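Local coordinates for protein pullulanase (PDB 2WAN) that hydrolyses alpha-1,6-glucosidic linkages in pullulan and, as a debranching enzyme, probably those at the branch points of starch polysaccharides, at residues N712-S717 with L842-S847; N850-E855 with V870-N875. All coordinates share one frame; numbering follows the deposited sequence.

Interaction 1: residues N712-S717 with L842-S847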
loop_
_atom_site.group_PDB
_atom_site.type_symbol
_atom_site.label_atom_id
_atom_site.label_comp_id
_atom_site.label_asym_id
_atom_site.label_seq_id
_atom_site.Cartn_x
_atom_site.Cartn_y
_atom_site.Cartn_z
ATOM N N ASN A 712 -7.051 0.307 -23.608
ATOM C CA ASN A 712 -7.393 -0.349 -22.351
ATOM C C ASN A 712 -7.470 0.624 -21.175
ATOM O O ASN A 712 -8.315 0.458 -20.292
ATOM C CB ASN A 712 -6.431 -1.494 -22.055
ATOM C CG ASN A 712 -6.872 -2.781 -22.688
ATOM O OD1 ASN A 712 -7.810 -3.425 -22.220
ATOM N ND2 ASN A 712 -6.208 -3.163 -23.779
ATOM N N GLY A 713 -6.602 1.637 -21.183
ATOM C CA GLY A 713 -6.679 2.720 -20.191
ATOM C C GLY A 713 -7.885 3.640 -20.374
ATOM O O GLY A 713 -8.485 4.081 -19.389
ATOM N N VAL A 714 -8.239 3.937 -21.627
ATOM C CA VAL A 714 -9.398 4.808 -21.923
ATOM C C VAL A 714 -10.691 4.233 -21.313
ATOM O O VAL A 714 -11.525 4.971 -20.795
ATOM C CB VAL A 714 -9.574 5.033 -23.470
ATOM C CG1 VAL A 714 -11.003 5.455 -23.799
ATOM C CG2 VAL A 714 -8.563 6.057 -24.005
ATOM N N ILE A 715 -10.844 2.911 -21.354
ATOM C CA ILE A 715 -12.076 2.301 -20.836
ATOM C C ILE A 715 -12.027 2.005 -19.324
ATOM O O ILE A 715 -12.816 1.210 -18.820
ATOM C CB ILE A 715 -12.505 1.035 -21.648
ATOM C CG1 ILE A 715 -11.482 -0.091 -21.538
ATOM C CG2 ILE A 715 -12.753 1.396 -23.120
ATOM C CD1 ILE A 715 -12.005 -1.424 -22.142
ATOM N N GLY A 716 -11.119 2.675 -18.610
ATOM C CA GLY A 716 -11.028 2.545 -17.157
ATOM C C GLY A 716 -10.552 1.177 -16.723
ATOM O O GLY A 716 -10.931 0.720 -15.640
ATOM N N SER A 717 -9.763 0.523 -17.585
ATOM C CA SER A 717 -9.060 -0.726 -17.276
ATOM C C SER A 717 -9.936 -1.954 -17.010
ATOM O O SER A 717 -9.444 -2.959 -16.484
ATOM C CB SER A 717 -8.075 -0.495 -16.127
ATOM O OG SER A 717 -7.087 0.432 -16.550
ATOM N N LEU A 842 -19.505 3.612 -24.649
ATOM C CA LEU A 842 -18.219 3.988 -25.267
ATOM C C LEU A 842 -17.876 3.031 -26.405
ATOM O O LEU A 842 -17.836 1.805 -26.225
ATOM C CB LEU A 842 -17.090 4.032 -24.217
ATOM C CG LEU A 842 -15.697 4.576 -24.622
ATOM C CD1 LEU A 842 -14.878 4.979 -23.374
ATOM C CD2 LEU A 842 -14.882 3.583 -25.460
ATOM N N THR A 843 -17.625 3.609 -27.576
ATOM C CA THR A 843 -17.244 2.853 -28.762
ATOM C C THR A 843 -15.972 3.466 -29.369
ATOM O O THR A 843 -15.911 4.685 -29.536
ATOM C CB THR A 843 -18.402 2.880 -29.799
ATOM O OG1 THR A 843 -19.613 2.394 -29.193
ATOM C CG2 THR A 843 -18.076 2.037 -31.033
ATOM N N PHE A 844 -14.995 2.635 -29.725
ATOM C CA PHE A 844 -13.852 3.123 -30.491
ATOM C C PHE A 844 -14.223 3.267 -31.967
ATOM O O PHE A 844 -14.937 2.422 -32.516
ATOM C CB PHE A 844 -12.644 2.198 -30.297
ATOM C CG PHE A 844 -12.042 2.300 -28.930
ATOM C CD1 PHE A 844 -11.260 3.405 -28.594
ATOM C CD2 PHE A 844 -12.302 1.329 -27.963
ATOM C CE1 PHE A 844 -10.722 3.548 -27.326
ATOM C CE2 PHE A 844 -11.763 1.446 -26.661
ATOM C CZ PHE A 844 -10.964 2.556 -26.337
ATOM N N LEU A 845 -13.753 4.355 -32.575
ATOM C CA LEU A 845 -14.013 4.666 -33.982
ATOM C C LEU A 845 -12.786 4.337 -34.812
ATOM O O LEU A 845 -11.643 4.546 -34.367
ATOM C CB LEU A 845 -14.362 6.146 -34.144
ATOM C CG LEU A 845 -15.549 6.716 -33.346
ATOM C CD1 LEU A 845 -15.765 8.204 -33.620
ATOM C CD2 LEU A 845 -16.837 5.932 -33.642
ATOM N N GLU A 846 -13.002 3.855 -36.040
ATOM C CA GLU A 846 -11.876 3.597 -36.947
ATOM C C GLU A 846 -11.113 4.893 -37.185
ATOM O O GLU A 846 -11.713 5.935 -37.468
ATOM C CB GLU A 846 -12.370 3.003 -38.282
ATOM C CG GLU A 846 -11.258 2.726 -39.301
ATOM C CD GLU A 846 -10.501 1.435 -39.050
ATOM O OE1 GLU A 846 -10.998 0.578 -38.282
ATOM O OE2 GLU A 846 -9.405 1.278 -39.639
ATOM N N SER A 847 -9.794 4.838 -37.018
ATOM C CA SER A 847 -8.962 6.036 -37.199
ATOM C C SER A 847 -7.594 5.641 -37.781
ATOM O O SER A 847 -7.259 4.453 -37.822
ATOM C CB SER A 847 -8.816 6.783 -35.860
ATOM O OG SER A 847 -8.073 6.012 -34.926
#
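F844 lays the far end of its ring against the side chains of V714 and I715. Its CZ lies 3.9 Å from V714 CG1, while the neighbouring ring atom CE2 comes to 3.7 Å from I715 CG2; both methyls approach the ring obliquely. In F844, CG stands anti to the carbonyl carbon (chi1 -71°), which carries the outer ring atoms over to the helix end although the CB bond itself does not point there. The V714 and F844 side chains run past one another in opposed senses, whereas the I715 side chain lies roughly perpendicular to that of F844. L842 adds its two branches to the same cluster: CD1 meets V714 CG1 at 3.9 Å and CD2 meets I715 CG2 at 3.8 Å. L842 CD2 also sits over one face of the F844 ring, toward the rim. The contact thus joins the C-terminal end of helix 707-714, in the catalytic region, to the first strand of the pullulanase all-beta domain. The helix finishes in a Schellman motif, with S717 N bonded to N712 O, G716 N to G713 O, and G716 as the C-prime residue at positive phi. The chain therefore turns away just after I715, whose CG2 still meets both partners. Around this apolar patch, K711 makes a cation-pi contact with F844, and strand 852-856 adds V852 and F854 against the same ring.

Interaction 2: residues N850-E855 with V870-N875. With SO4 (sulfate ion), chain M.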
loop_
_atom_site.group_PDB
_atom_site.type_symbol
_atom_site.label_atom_id
_atom_site.label_comp_id
_atom_site.label_asym_id
_atom_site.label_seq_id
_atom_site.Cartn_x
_atom_site.Cartn_y
_atom_site.Cartn_z
ATOM N N ASN A 850 -1.741 4.616 -35.469
ATOM C CA ASN A 850 -1.177 5.269 -34.297
ATOM C C ASN A 850 -2.011 6.461 -33.827
ATOM O O ASN A 850 -1.479 7.491 -33.441
ATOM C CB ASN A 850 0.293 5.672 -34.482
ATOM C CG ASN A 850 0.989 5.864 -33.161
ATOM O OD1 ASN A 850 0.734 5.115 -32.215
ATOM N ND2 ASN A 850 1.830 6.889 -33.058
ATOM N N THR A 851 -3.329 6.317 -33.896
ATOM C CA THR A 851 -4.224 7.308 -33.278
ATOM C C THR A 851 -5.295 6.515 -32.554
ATOM O O THR A 851 -5.501 5.338 -32.852
ATOM C CB THR A 851 -4.902 8.260 -34.316
ATOM O OG1 THR A 851 -5.765 7.499 -35.176
ATOM C CG2 THR A 851 -3.859 9.040 -35.159
ATOM N N VAL A 852 -5.931 7.152 -31.561
ATOM C CA VAL A 852 -7.017 6.545 -30.796
ATOM C C VAL A 852 -8.189 7.519 -30.828
ATOM O O VAL A 852 -8.046 8.693 -30.450
ATOM C CB VAL A 852 -6.597 6.260 -29.324
ATOM C CG1 VAL A 852 -7.797 5.810 -28.482
ATOM C CG2 VAL A 852 -5.527 5.179 -29.271
ATOM N N ALA A 853 -9.343 7.029 -31.280
ATOM C CA ALA A 853 -10.568 7.840 -31.349
ATOM C C ALA A 853 -11.729 7.079 -30.762
ATOM O O ALA A 853 -11.896 5.900 -31.050
ATOM C CB ALA A 853 -10.888 8.215 -32.792
ATOM N N PHE A 854 -12.531 7.756 -29.936
ATOM C CA PHE A 854 -13.709 7.106 -29.346
ATOM C C PHE A 854 -14.890 8.033 -29.231
ATOM O O PHE A 854 -14.734 9.256 -29.283
ATOM C CB PHE A 854 -13.391 6.453 -27.988
ATOM C CG PHE A 854 -12.886 7.411 -26.946
ATOM C CD1 PHE A 854 -13.767 8.030 -26.059
ATOM C CD2 PHE A 854 -11.520 7.685 -26.843
ATOM C CE1 PHE A 854 -13.290 8.915 -25.088
ATOM C CE2 PHE A 854 -11.034 8.562 -25.871
ATOM C CZ PHE A 854 -11.914 9.171 -24.983
ATOM N N GLU A 855 -16.071 7.438 -29.049
ATOM C CA GLU A 855 -17.305 8.187 -28.922
ATOM C C GLU A 855 -18.023 7.759 -27.650
ATOM O O GLU A 855 -18.122 6.551 -27.349
ATOM C CB GLU A 855 -18.205 7.942 -30.143
ATOM C CG GLU A 855 -19.454 8.822 -30.156
ATOM C CD GLU A 855 -20.364 8.541 -31.366
ATOM O OE1 GLU A 855 -20.112 7.565 -32.116
ATOM O OE2 GLU A 855 -21.321 9.314 -31.566
ATOM N N VAL A 870 -13.688 11.990 -28.886
ATOM C CA VAL A 870 -12.329 12.392 -28.515
ATOM C C VAL A 870 -11.364 11.633 -29.436
ATOM O O VAL A 870 -11.534 10.434 -29.651
ATOM C CB VAL A 870 -11.996 11.998 -27.041
ATOM C CG1 VAL A 870 -10.520 12.275 -26.687
ATOM C CG2 VAL A 870 -12.924 12.724 -26.056
ATOM N N MET A 871 -10.349 12.323 -29.960
ATOM C CA MET A 871 -9.271 11.650 -30.712
ATOM C C MET A 871 -7.901 12.176 -30.298
ATOM O O MET A 871 -7.679 13.400 -30.295
ATOM C CB MET A 871 -9.453 11.832 -32.229
ATOM C CG MET A 871 -8.308 11.207 -33.035
ATOM S SD MET A 871 -8.743 11.191 -34.775
ATOM C CE MET A 871 -7.102 11.061 -35.507
ATOM N N TYR A 872 -7.002 11.254 -29.950
ATOM C CA TYR A 872 -5.614 11.586 -29.627
ATOM C C TYR A 872 -4.780 11.375 -30.877
ATOM O O TYR A 872 -4.794 10.279 -31.446
ATOM C CB TYR A 872 -5.065 10.684 -28.516
ATOM C CG TYR A 872 -5.957 10.522 -27.304
ATOM C CD1 TYR A 872 -6.409 11.623 -26.585
ATOM C CD2 TYR A 872 -6.304 9.254 -26.859
ATOM C CE1 TYR A 872 -7.236 11.451 -25.444
ATOM C CE2 TYR A 872 -7.125 9.075 -25.744
ATOM C CZ TYR A 872 -7.582 10.175 -25.051
ATOM O OH TYR A 872 -8.380 9.975 -23.950
ATOM N N ASN A 873 -4.078 12.420 -31.301
ATOM C CA ASN A 873 -3.130 12.332 -32.427
ATOM C C ASN A 873 -1.699 12.667 -31.997
ATOM O O ASN A 873 -1.326 13.843 -32.006
ATOM C CB ASN A 873 -3.524 13.258 -33.578
ATOM C CG ASN A 873 -2.516 13.191 -34.716
ATOM O OD1 ASN A 873 -1.842 12.180 -34.863
ATOM N ND2 ASN A 873 -2.385 14.257 -35.478
ATOM N N PRO A 874 -0.895 11.642 -31.652
ATOM C CA PRO A 874 0.489 11.872 -31.215
ATOM C C PRO A 874 1.473 12.106 -32.355
ATOM O O PRO A 874 2.631 12.444 -32.108
ATOM C CB PRO A 874 0.847 10.566 -30.513
ATOM C CG PRO A 874 0.003 9.539 -31.188
ATOM C CD PRO A 874 -1.293 10.231 -31.483
ATOM N N ASN A 875 1.008 11.928 -33.582
ATOM C CA ASN A 875 1.884 11.988 -34.750
ATOM C C ASN A 875 2.276 13.401 -35.139
ATOM O O ASN A 875 1.590 14.369 -34.812
ATOM C CB ASN A 875 1.216 11.261 -35.907
ATOM C CG ASN A 875 0.859 9.852 -35.547
ATOM O OD1 ASN A 875 1.742 9.014 -35.344
ATOM N ND2 ASN A 875 -0.442 9.584 -35.411
HETATM S S SO4 M . -2.611 1.094 -34.825
HETATM O O1 SO4 M . -3.249 2.404 -34.942
HETATM O O2 SO4 M . -1.204 1.259 -34.465
HETATM O O3 SO4 M . -3.288 0.300 -33.800
HETATM O O4 SO4 M . -2.721 0.401 -36.108
#
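The F854 and V870 side chains run alongside each other in the same direction, V870 CB lying over one ring face 3.5 Å from F854 CZ. This CH-pi contact is offset toward the rim. The ring of Y872 is inclined to that of F854, their planes 61° apart, and its CE2 and OH lie at the F854 edge. V852 runs alongside Y872, CB to CD2 3.9 Å, so these four side chains share one face of the hairpin; A853 and M871 pack CB to CB on the other. Antiparallel backbone bonds join the hydrogen-bonded pairs V852-Y872 and F854-V870, although V852 N to Y872 O is weak. Beyond the strands, N875 CG stands anti to its carbonyl carbon (chi1 -56°), bringing the amide across to N850. N850 ND2 gives N875 OD1 a 3.1 Å bond, while N875 ND2 reaches N850 O from above the carbonyl plane. N873 OD1 receives both N875 N, closing an Asx turn, and N875 ND2, which lies nearly on the C=O line although its N-H is bent (143°). An alanine in place of N875 is likely to leave N850 ND2 and N850 O without these mates and to cost N873 OD1 its side-chain donor. N850 N also donates to O1 of a sulfate ion, probably from the crystallisation liquor. Helices 707-714 and 753-769 pack on the aromatic face, where Y872 OH bonds T769 OG1; strand 879-882 lies against A853 and M871, and strands 842-844 and 915-920 flank the hairpin.

Overall arrangement
The two contacts have centres about 10 Å apart and both reach one antiparallel sheet, that of the C-terminal all-beta domain. They follow in series along the chain: 712-717 with 842-847 closes before 850-855 with 870-875 opens. Strand 842-844 pairs with strand 852-856 through probable hydrogen bonds from E855 N to T843 O and from L845 N to A853 O, so that strand 852-856 links the contacts. Interaction 2 pairs this strand with the next one, whereas interaction 1 ties the sheet's first strand to helix 707-714, which precedes the last two strands of the parallel catalytic barrel. Together they illustrate how a C-terminal beta domain is both zipped internally and packed against the barrel region.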